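Local coordinates for protein BtGH115A (Bacteroides thetaiotaomicron, PDB 5BY3) that probably removes alpha-linked 4-O-methyl-glucuronic acid from decorated arabinogalactans by hydrolysis, as a family GH115 alpha-glucuronidase, at residues V40-D45 with K233-F238; L47-Q52 with I199-L204; K92-M97 with R207-W212. All coordinates share one frame; numbering follows the deposited sequence.

Interaction 1. Residues V40-D45 with K233-F238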
loop_
_atom_site.group_PDB
_atom_site.type_symbol
_atom_site.label_atom_id
_atom_site.label_comp_id
_atom_site.label_asym_id
_atom_site.label_seq_id
_atom_site.Cartn_x
_atom_site.Cartn_y
_atom_site.Cartn_z
ATOM N N VAL A 40 -7.697 24.221 7.806
ATOM C CA VAL A 40 -7.368 24.535 9.193
ATOM C C VAL A 40 -8.636 24.414 10.048
ATOM O O VAL A 40 -8.628 23.772 11.089
ATOM C CB VAL A 40 -6.650 25.912 9.361
ATOM C CG1 VAL A 40 -6.397 26.252 10.834
ATOM C CG2 VAL A 40 -5.326 25.901 8.630
ATOM N N ARG A 41 -9.732 24.987 9.572
ATOM C CA ARG A 41 -10.980 24.965 10.327
ATOM C C ARG A 41 -11.555 23.553 10.443
ATOM O O ARG A 41 -12.038 23.181 11.494
ATOM C CB ARG A 41 -11.997 25.979 9.770
ATOM C CG ARG A 41 -12.009 27.331 10.514
ATOM C CD ARG A 41 -12.412 28.517 9.627
ATOM N NE ARG A 41 -13.411 28.159 8.599
ATOM C CZ ARG A 41 -13.223 28.213 7.274
ATOM N NH1 ARG A 41 -12.069 28.639 6.750
ATOM N NH2 ARG A 41 -14.210 27.847 6.459
ATOM N N THR A 42 -11.419 22.764 9.387
ATOM C CA THR A 42 -11.866 21.366 9.366
ATOM C C THR A 42 -11.176 20.519 10.436
ATOM O O THR A 42 -11.833 19.713 11.075
ATOM C CB THR A 42 -11.619 20.740 7.995
ATOM O OG1 THR A 42 -12.217 21.562 6.997
ATOM C CG2 THR A 42 -12.247 19.388 7.925
ATOM N N SER A 43 -9.870 20.739 10.618
ATOM C CA SER A 43 -9.011 20.006 11.557
ATOM C C SER A 43 -9.261 20.406 12.994
ATOM O O SER A 43 -9.166 19.582 13.923
ATOM C CB SER A 43 -7.530 20.258 11.234
ATOM O OG SER A 43 -7.304 20.084 9.843
ATOM N N LEU A 44 -9.542 21.691 13.165
ATOM C CA LEU A 44 -10.046 22.185 14.408
ATOM C C LEU A 44 -11.307 21.436 14.855
ATOM O O LEU A 44 -11.349 20.965 15.981
ATOM C CB LEU A 44 -10.272 23.685 14.331
ATOM C CG LEU A 44 -9.023 24.450 14.760
ATOM C CD1 LEU A 44 -9.333 25.936 14.749
ATOM C CD2 LEU A 44 -8.567 24.028 16.137
ATOM N N ASP A 45 -12.293 21.305 13.966
ATOM C CA ASP A 45 -13.497 20.512 14.254
ATOM C C ASP A 45 -13.141 19.088 14.716
ATOM O O ASP A 45 -13.680 18.595 15.732
ATOM C CB ASP A 45 -14.450 20.470 13.043
ATOM C CG ASP A 45 -15.210 21.779 12.818
ATOM O OD1 ASP A 45 -15.056 22.756 13.590
ATOM O OD2 ASP A 45 -15.987 21.830 11.844
ATOM N N LYS A 233 -12.497 20.500 -1.161
ATOM C CA LYS A 233 -12.025 21.845 -0.855
ATOM C C LYS A 233 -12.056 22.103 0.661
ATOM O O LYS A 233 -11.136 22.707 1.211
ATOM C CB LYS A 233 -12.846 22.894 -1.628
ATOM C CG LYS A 233 -12.211 24.278 -1.774
ATOM C CD LYS A 233 -13.293 25.320 -2.034
ATOM C CE LYS A 233 -12.734 26.565 -2.702
ATOM N NZ LYS A 233 -12.711 26.450 -4.193
ATOM N N LYS A 234 -13.108 21.623 1.325
ATOM C CA LYS A 234 -13.281 21.781 2.779
ATOM C C LYS A 234 -12.143 21.099 3.548
ATOM O O LYS A 234 -11.607 21.681 4.510
ATOM C CB LYS A 234 -14.654 21.237 3.213
ATOM C CG LYS A 234 -15.147 21.759 4.555
ATOM C CD LYS A 234 -15.931 20.710 5.349
ATOM C CE LYS A 234 -16.431 21.263 6.685
ATOM N NZ LYS A 234 -15.354 21.757 7.597
ATOM N N TYR A 235 -11.751 19.904 3.070
ATOM C CA TYR A 235 -10.722 19.047 3.681
ATOM C C TYR A 235 -9.310 19.236 3.127
ATOM O O TYR A 235 -8.360 18.668 3.665
ATOM C CB TYR A 235 -11.136 17.559 3.622
ATOM C CG TYR A 235 -12.195 17.189 4.631
ATOM C CD1 TYR A 235 -13.537 17.615 4.480
ATOM C CD2 TYR A 235 -11.874 16.428 5.743
ATOM C CE1 TYR A 235 -14.485 17.316 5.423
ATOM C CE2 TYR A 235 -12.835 16.099 6.672
ATOM C CZ TYR A 235 -14.134 16.545 6.522
ATOM O OH TYR A 235 -15.089 16.226 7.490
ATOM N N GLY A 236 -9.159 20.016 2.054
ATOM C CA GLY A 236 -7.824 20.458 1.562
ATOM C C GLY A 236 -7.022 19.337 0.934
ATOM O O GLY A 236 -5.810 19.242 1.152
ATOM N N ILE A 237 -7.708 18.490 0.164
ATOM C CA ILE A 237 -7.150 17.286 -0.420
ATOM C C ILE A 237 -6.904 17.554 -1.894
ATOM O O ILE A 237 -7.786 18.015 -2.610
ATOM C CB ILE A 237 -8.173 16.103 -0.320
ATOM C CG1 ILE A 237 -8.504 15.715 1.153
ATOM C CG2 ILE A 237 -7.778 14.911 -1.199
ATOM C CD1 ILE A 237 -7.346 15.233 2.026
ATOM N N PHE A 238 -5.713 17.229 -2.369
ATOM C CA PHE A 238 -5.439 17.329 -3.775
ATOM C C PHE A 238 -6.187 16.210 -4.436
ATOM O O PHE A 238 -5.996 15.044 -4.100
ATOM C CB PHE A 238 -3.937 17.298 -4.016
ATOM C CG PHE A 238 -3.247 18.536 -3.538
ATOM C CD1 PHE A 238 -3.007 18.743 -2.180
ATOM C CD2 PHE A 238 -2.869 19.537 -4.451
ATOM C CE1 PHE A 238 -2.383 19.922 -1.716
ATOM C CE2 PHE A 238 -2.248 20.718 -4.000
ATOM C CZ PHE A 238 -2.004 20.917 -2.625
#
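The CA atoms of T42 and Y235 are the nearest pair across the contact, 6.2 Å apart, where helix 38-55 passes the C-terminal end of helix 228-235. T42 carries the contact with both branches of its side chain. CG2 stands anti to the backbone N and sits over the centre of one face of the Y235 ring. It lies 3.6 Å from the centroid of that ring, close to its normal, in a CH-pi contact. The other branch is polar. OG1 lies 2.6 Å from the backbone O of K234, and P38 O of the same helix as T42 is a second acceptor within reach of this hydroxyl. OG1 also receives a hydrogen bond from K234 NZ at 3.2 Å. The K234 chain leaves with CG anti to its backbone N (chi1 -160°). Bends at chi2 and chi4 then bring NZ round to T42. D45 OD2 is 4.3 Å from K234 NZ, too far for a salt bridge, though its charge probably favours the ammonium there. Replacing T42 by an alanine would probably leave K234 NZ without this acceptor and open a gap over the Y235 face. Just beyond, G236 turns out of the helix with positive phi, and its O accepts from H114 NE2. This is helix packing at the outside of a TIM barrel. Helix 228-235 is the helix of the beta-alpha-beta crossover between the parallel barrel strands 210-212 and 238-239, and a helix of the N-terminal region packs on it.

Interaction 2. Residues L47-Q52 with I199-L204; sequences LSRDLQ and IFELLL
R49 grips the carboxylate of E201 end-on, with one nitrogen to each oxygen. NH1 gives a hydrogen bond to E201 OE2 at 2.8 Å, and NH2 gives one to E201 OE1, also at 2.8 Å. Both are nearly straight, the NH2 bond at 171°. The two oxygens lie near the guanidinium plane of R49. The reverse does not hold: both nitrogens come from above the carboxylate plane, and the two flat groups are turned 64° apart. With CG anti to the backbone N (chi1 -172°), R49 runs out toward helix 193-205, and the bend at chi3 turns its NH1 and NH2 end to the carboxylate. Two paired bonds should hold both groups against rotation. Each charge has a second partner. R49 NH2 also forms a salt bridge with E133, and R198 NH1 forms one with E201 OE1. R198 and R49 are like charges lying close together, and the carboxylates probably offset them. Further out, E201 rests on Y235. Beside R49, D50 pairs with R205, giving helix 38-55 another salt bridge to helix 193-205. The whole is a bidentate interhelical salt bridge, joining the N-terminal region to an outer helix of the TIM barrel.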
loop_
_atom_site.group_PDB
_atom_site.type_symbol
_atom_site.label_atom_id
_atom_site.label_comp_id
_atom_site.label_asym_id
_atom_site.label_seq_id
_atom_site.Cartn_x
_atom_site.Cartn_y
_atom_site.Cartn_z
ATOM N N LEU A 47 -10.332 18.071 16.031
ATOM C CA LEU A 47 -9.697 18.081 17.359
ATOM C C LEU A 47 -10.727 18.229 18.476
ATOM O O LEU A 47 -10.620 17.590 19.531
ATOM C CB LEU A 47 -8.602 19.153 17.464
ATOM C CG LEU A 47 -7.890 19.317 18.805
ATOM C CD1 LEU A 47 -6.966 18.173 19.161
ATOM C CD2 LEU A 47 -7.090 20.593 18.807
ATOM N N SER A 48 -11.717 19.068 18.224
ATOM C CA SER A 48 -12.739 19.382 19.195
ATOM C C SER A 48 -13.502 18.132 19.470
ATOM O O SER A 48 -13.768 17.806 20.632
ATOM C CB SER A 48 -13.693 20.445 18.657
ATOM O OG SER A 48 -12.931 21.539 18.261
ATOM N N ARG A 49 -13.841 17.434 18.388
ATOM C CA ARG A 49 -14.444 16.107 18.488
ATOM C C ARG A 49 -13.632 15.171 19.419
ATOM O O ARG A 49 -14.208 14.463 20.234
ATOM C CB ARG A 49 -14.603 15.533 17.088
ATOM C CG ARG A 49 -15.394 14.256 17.036
ATOM C CD ARG A 49 -15.805 14.014 15.604
ATOM N NE ARG A 49 -15.001 12.979 14.987
ATOM C CZ ARG A 49 -14.995 12.714 13.683
ATOM N NH1 ARG A 49 -15.729 13.423 12.831
ATOM N NH2 ARG A 49 -14.238 11.730 13.227
ATOM N N ASP A 50 -12.301 15.234 19.314
ATOM C CA ASP A 50 -11.390 14.398 20.091
ATOM C C ASP A 50 -11.209 14.916 21.493
ATOM O O ASP A 50 -11.148 14.124 22.412
ATOM C CB ASP A 50 -10.036 14.238 19.372
ATOM C CG ASP A 50 -10.188 13.644 17.978
ATOM O OD1 ASP A 50 -11.273 13.057 17.669
ATOM O OD2 ASP A 50 -9.236 13.795 17.175
ATOM N N LEU A 51 -11.134 16.240 21.659
ATOM C CA LEU A 51 -11.156 16.879 22.984
ATOM C C LEU A 51 -12.381 16.484 23.844
ATOM O O LEU A 51 -12.228 16.195 25.031
ATOM C CB LEU A 51 -11.066 18.410 22.837
ATOM C CG LEU A 51 -9.639 18.940 22.657
ATOM C CD1 LEU A 51 -9.699 20.270 21.934
ATOM C CD2 LEU A 51 -8.868 19.067 23.955
ATOM N N GLN A 52 -13.572 16.486 23.236
ATOM C CA GLN A 52 -14.776 15.927 23.818
ATOM C C GLN A 52 -14.649 14.434 24.149
ATOM O O GLN A 52 -14.974 14.024 25.268
ATOM C CB GLN A 52 -15.969 16.141 22.861
ATOM C CG GLN A 52 -17.348 16.061 23.496
ATOM C CD GLN A 52 -17.542 17.030 24.675
ATOM O OE1 GLN A 52 -17.607 18.250 24.505
ATOM N NE2 GLN A 52 -17.638 16.476 25.879
ATOM N N ILE A 199 -13.572 9.648 4.349
ATOM C CA ILE A 199 -12.277 9.322 3.764
ATOM C C ILE A 199 -11.251 10.424 4.008
ATOM O O ILE A 199 -10.104 10.140 4.424
ATOM C CB ILE A 199 -12.391 8.996 2.266
ATOM C CG1 ILE A 199 -13.401 7.842 2.078
ATOM C CG2 ILE A 199 -11.018 8.632 1.713
ATOM C CD1 ILE A 199 -13.735 7.504 0.629
ATOM N N PHE A 200 -11.671 11.676 3.819
ATOM C CA PHE A 200 -10.763 12.788 4.034
ATOM C C PHE A 200 -10.335 12.979 5.487
ATOM O O PHE A 200 -9.151 13.325 5.736
ATOM C CB PHE A 200 -11.271 14.086 3.422
ATOM C CG PHE A 200 -11.704 13.988 1.972
ATOM C CD1 PHE A 200 -11.105 13.110 1.080
ATOM C CD2 PHE A 200 -12.718 14.822 1.494
ATOM C CE1 PHE A 200 -11.522 13.055 -0.240
ATOM C CE2 PHE A 200 -13.152 14.758 0.165
ATOM C CZ PHE A 200 -12.543 13.883 -0.700
ATOM N N GLU A 201 -11.235 12.710 6.447
ATOM C CA GLU A 201 -10.807 12.613 7.869
ATOM C C GLU A 201 -9.676 11.601 8.046
ATOM O O GLU A 201 -8.716 11.820 8.787
ATOM C CB GLU A 201 -11.918 12.075 8.767
ATOM C CG GLU A 201 -13.010 13.025 9.155
ATOM C CD GLU A 201 -14.098 12.350 9.979
ATOM O OE1 GLU A 201 -13.925 11.218 10.502
ATOM O OE2 GLU A 201 -15.150 12.973 10.100
ATOM N N LEU A 202 -9.835 10.455 7.398
ATOM C CA LEU A 202 -8.870 9.394 7.546
ATOM C C LEU A 202 -7.544 9.876 6.990
ATOM O O LEU A 202 -6.512 9.645 7.628
ATOM C CB LEU A 202 -9.350 8.111 6.875
ATOM C CG LEU A 202 -8.443 6.889 6.809
ATOM C CD1 LEU A 202 -7.958 6.435 8.170
ATOM C CD2 LEU A 202 -9.205 5.774 6.110
ATOM N N LEU A 203 -7.578 10.578 5.847
ATOM C CA LEU A 203 -6.336 11.034 5.200
ATOM C C LEU A 203 -5.666 12.103 6.013
ATOM O O LEU A 203 -4.464 12.062 6.211
ATOM C CB LEU A 203 -6.577 11.522 3.779
ATOM C CG LEU A 203 -7.088 10.484 2.778
ATOM C CD1 LEU A 203 -7.393 11.170 1.457
ATOM C CD2 LEU A 203 -6.131 9.314 2.584
ATOM N N LEU A 204 -6.456 13.028 6.544
ATOM C CA LEU A 204 -5.944 14.037 7.477
ATOM C C LEU A 204 -5.235 13.401 8.663
ATOM O O LEU A 204 -4.070 13.730 8.971
ATOM C CB LEU A 204 -7.082 14.954 7.946
ATOM C CG LEU A 204 -7.717 15.969 6.962
ATOM C CD1 LEU A 204 -8.510 17.064 7.666
ATOM C CD2 LEU A 204 -6.704 16.610 6.025
#

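Interaction 3. Residues K92-M97 with R207-W212; sequences KKQAFM and RANTYW
Q94 and N209 meet through their side-chain amides, with their CA atoms 9.8 Å apart. Q94 OE1 lies 2.9 Å from N209 ND2. The two side chains cross at about a right angle, and their amide planes are 46° apart. Q94 reaches over with an extended chain beyond CG, from a backbone of positive phi. N209 holds CG between its backbone N and carbonyl carbon (chi1 56°), which turns its amide toward Q94. Both amides are buried and well supplied with partners. Q94 NE2 and N209 ND2 are two donors that share E161 O as acceptor. R163 NH1 gives to Q94 OE1, and the backbone N of R163 gives to N209 OD1. T210 OG1 also gives a hydrogen bond to N209 OD1, at 2.7 Å, from above the carbonyl plane. Y118 of helix 113-126 packs against both Q94 and N209. N209 directly precedes strand 210-212 of the TIM barrel, while Q94 lies in the loop leading to strand 96-100 of the N-terminal mixed sheet. The two amides meet where the segments entering the two sheets converge. Away from them the contact is loose. F96 and R207 stay further apart, 6.2 Å from F96 CE2 to R207 CG. R207 closes helix 193-205 with a Schellman motif, and its side chain forms a cation-pi contact with W452. K92 is exposed, and K93 turns its NZ to P158 O.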
loop_
_atom_site.group_PDB
_atom_site.type_symbol
_atom_site.label_atom_id
_atom_site.label_comp_id
_atom_site.label_asym_id
_atom_site.label_seq_id
_atom_site.Cartn_x
_atom_site.Cartn_y
_atom_site.Cartn_z
ATOM N N LYS A 92 8.995 26.961 4.060
ATOM C CA LYS A 92 9.129 25.503 4.300
ATOM C C LYS A 92 7.811 24.741 4.043
ATOM O O LYS A 92 6.724 25.312 4.166
ATOM C CB LYS A 92 9.621 25.246 5.730
ATOM C CG LYS A 92 10.705 24.203 5.815
ATOM C CD LYS A 92 10.916 23.751 7.243
ATOM C CE LYS A 92 11.779 22.496 7.270
ATOM N NZ LYS A 92 11.986 21.962 8.644
ATOM N N LYS A 93 7.905 23.462 3.692
ATOM C CA LYS A 93 6.734 22.747 3.157
ATOM C C LYS A 93 5.960 21.893 4.191
ATOM O O LYS A 93 6.534 21.028 4.845
ATOM C CB LYS A 93 7.119 21.929 1.905
ATOM C CG LYS A 93 8.257 20.902 2.080
ATOM C CD LYS A 93 7.985 19.628 1.268
ATOM C CE LYS A 93 9.112 18.608 1.367
ATOM N NZ LYS A 93 8.627 17.205 1.217
ATOM N N GLN A 94 4.664 22.182 4.341
ATOM C CA GLN A 94 3.683 21.358 5.099
ATOM C C GLN A 94 4.138 21.048 6.545
ATOM O O GLN A 94 4.029 19.902 7.028
ATOM C CB GLN A 94 3.361 20.058 4.330
ATOM C CG GLN A 94 2.804 20.217 2.928
ATOM C CD GLN A 94 2.734 18.885 2.185
ATOM O OE1 GLN A 94 2.243 17.893 2.721
ATOM N NE2 GLN A 94 3.250 18.854 0.949
ATOM N N ALA A 95 4.683 22.065 7.208
ATOM C CA ALA A 95 5.429 21.872 8.448
ATOM C C ALA A 95 4.779 22.566 9.626
ATOM O O ALA A 95 4.001 23.492 9.433
ATOM C CB ALA A 95 6.883 22.313 8.289
ATOM N N PHE A 96 5.073 22.080 10.834
ATOM C CA PHE A 96 4.564 22.669 12.053
ATOM C C PHE A 96 5.547 22.560 13.194
ATOM O O PHE A 96 6.386 21.626 13.230
ATOM C CB PHE A 96 3.202 22.089 12.450
ATOM C CG PHE A 96 3.238 20.614 12.808
ATOM C CD1 PHE A 96 3.568 20.202 14.083
ATOM C CD2 PHE A 96 2.872 19.650 11.874
ATOM C CE1 PHE A 96 3.591 18.854 14.414
ATOM C CE2 PHE A 96 2.869 18.284 12.196
ATOM C CZ PHE A 96 3.242 17.891 13.462
HETATM N N MSE A 97 5.409 23.533 14.099
HETATM C CA MSE A 97 6.055 23.604 15.390
HETATM C C MSE A 97 4.982 23.556 16.448
HETATM O O MSE A 97 3.950 24.260 16.373
HETATM C CB MSE A 97 6.718 24.954 15.514
HETATM C CG MSE A 97 8.192 24.867 15.155
HETATM SE SE MSE A 97 9.032 26.464 15.932
HETATM C CE MSE A 97 10.943 25.957 15.930
ATOM N N ARG A 207 -2.025 12.056 7.840
ATOM C CA ARG A 207 -1.205 13.161 7.255
ATOM C C ARG A 207 -1.006 13.049 5.752
ATOM O O ARG A 207 0.012 13.459 5.235
ATOM C CB ARG A 207 0.174 13.353 7.933
ATOM C CG ARG A 207 0.211 13.421 9.453
ATOM C CD ARG A 207 0.696 12.077 9.977
ATOM N NE ARG A 207 1.344 12.231 11.271
ATOM C CZ ARG A 207 2.178 11.368 11.832
ATOM N NH1 ARG A 207 2.533 10.216 11.243
ATOM N NH2 ARG A 207 2.672 11.697 13.005
ATOM N N ALA A 208 -1.959 12.439 5.069
ATOM C CA ALA A 208 -1.937 12.291 3.632
ATOM C C ALA A 208 -2.609 13.544 3.095
ATOM O O ALA A 208 -3.409 14.198 3.813
ATOM C CB ALA A 208 -2.701 11.034 3.223
ATOM N N ASN A 209 -2.277 13.915 1.857
ATOM C CA ASN A 209 -2.830 15.153 1.290
ATOM C C ASN A 209 -3.536 14.994 -0.040
ATOM O O ASN A 209 -4.165 15.953 -0.507
ATOM C CB ASN A 209 -1.782 16.279 1.232
ATOM C CG ASN A 209 -0.536 15.890 0.472
ATOM O OD1 ASN A 209 -0.512 14.890 -0.264
ATOM N ND2 ASN A 209 0.532 16.684 0.653
ATOM N N THR A 210 -3.457 13.787 -0.609
ATOM C CA THR A 210 -3.854 13.511 -1.992
ATOM C C THR A 210 -4.882 12.353 -2.077
ATOM O O THR A 210 -4.866 11.461 -1.255
ATOM C CB THR A 210 -2.585 13.201 -2.820
ATOM O OG1 THR A 210 -1.642 14.280 -2.677
ATOM C CG2 THR A 210 -2.892 12.970 -4.265
ATOM N N TYR A 211 -5.757 12.368 -3.075
ATOM C CA TYR A 211 -6.768 11.333 -3.259
ATOM C C TYR A 211 -6.988 11.078 -4.730
ATOM O O TYR A 211 -7.096 12.020 -5.497
ATOM C CB TYR A 211 -8.093 11.786 -2.618
ATOM C CG TYR A 211 -9.289 10.834 -2.717
ATOM C CD1 TYR A 211 -9.157 9.473 -2.476
ATOM C CD2 TYR A 211 -10.573 11.331 -2.992
ATOM C CE1 TYR A 211 -10.250 8.626 -2.569
ATOM C CE2 TYR A 211 -11.662 10.508 -3.053
ATOM C CZ TYR A 211 -11.508 9.145 -2.846
ATOM O OH TYR A 211 -12.618 8.301 -2.922
ATOM N N TRP A 212 -7.021 9.805 -5.115
ATOM C CA TRP A 212 -7.520 9.405 -6.421
ATOM C C TRP A 212 -8.857 8.730 -6.150
ATOM O O TRP A 212 -8.892 7.645 -5.608
ATOM C CB TRP A 212 -6.572 8.427 -7.121
ATOM C CG TRP A 212 -5.228 8.976 -7.557
ATOM C CD1 TRP A 212 -4.702 10.239 -7.333
ATOM C CD2 TRP A 212 -4.215 8.252 -8.262
ATOM N NE1 TRP A 212 -3.443 10.340 -7.891
ATOM C CE2 TRP A 212 -3.114 9.133 -8.448
ATOM C CE3 TRP A 212 -4.136 6.946 -8.778
ATOM C CZ2 TRP A 212 -1.966 8.738 -9.123
ATOM C CZ3 TRP A 212 -2.998 6.558 -9.438
ATOM C CH2 TRP A 212 -1.939 7.438 -9.617
#

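The three contacts lie on the same side of the chain's centre. Interactions 1 and 2 are about 10 Å apart between centres, 1 and 3 about 12 Å, and 2 and 3 about 15 Å. Each joins the N-terminal region to the start of the TIM barrel. Along the chain the N-terminal segments come in the order 1, 2, 3, and the barrel segments in the order 2, 3, 1. Interactions 2 and 3 are thus both nested inside the loop closed by interaction 1, and cross each other. Interactions 1 and 2 share helix 38-55. On the barrel side, helix 193-205, strand 210-212 and helix 228-235 follow in succession, so the contacts probably form one interface.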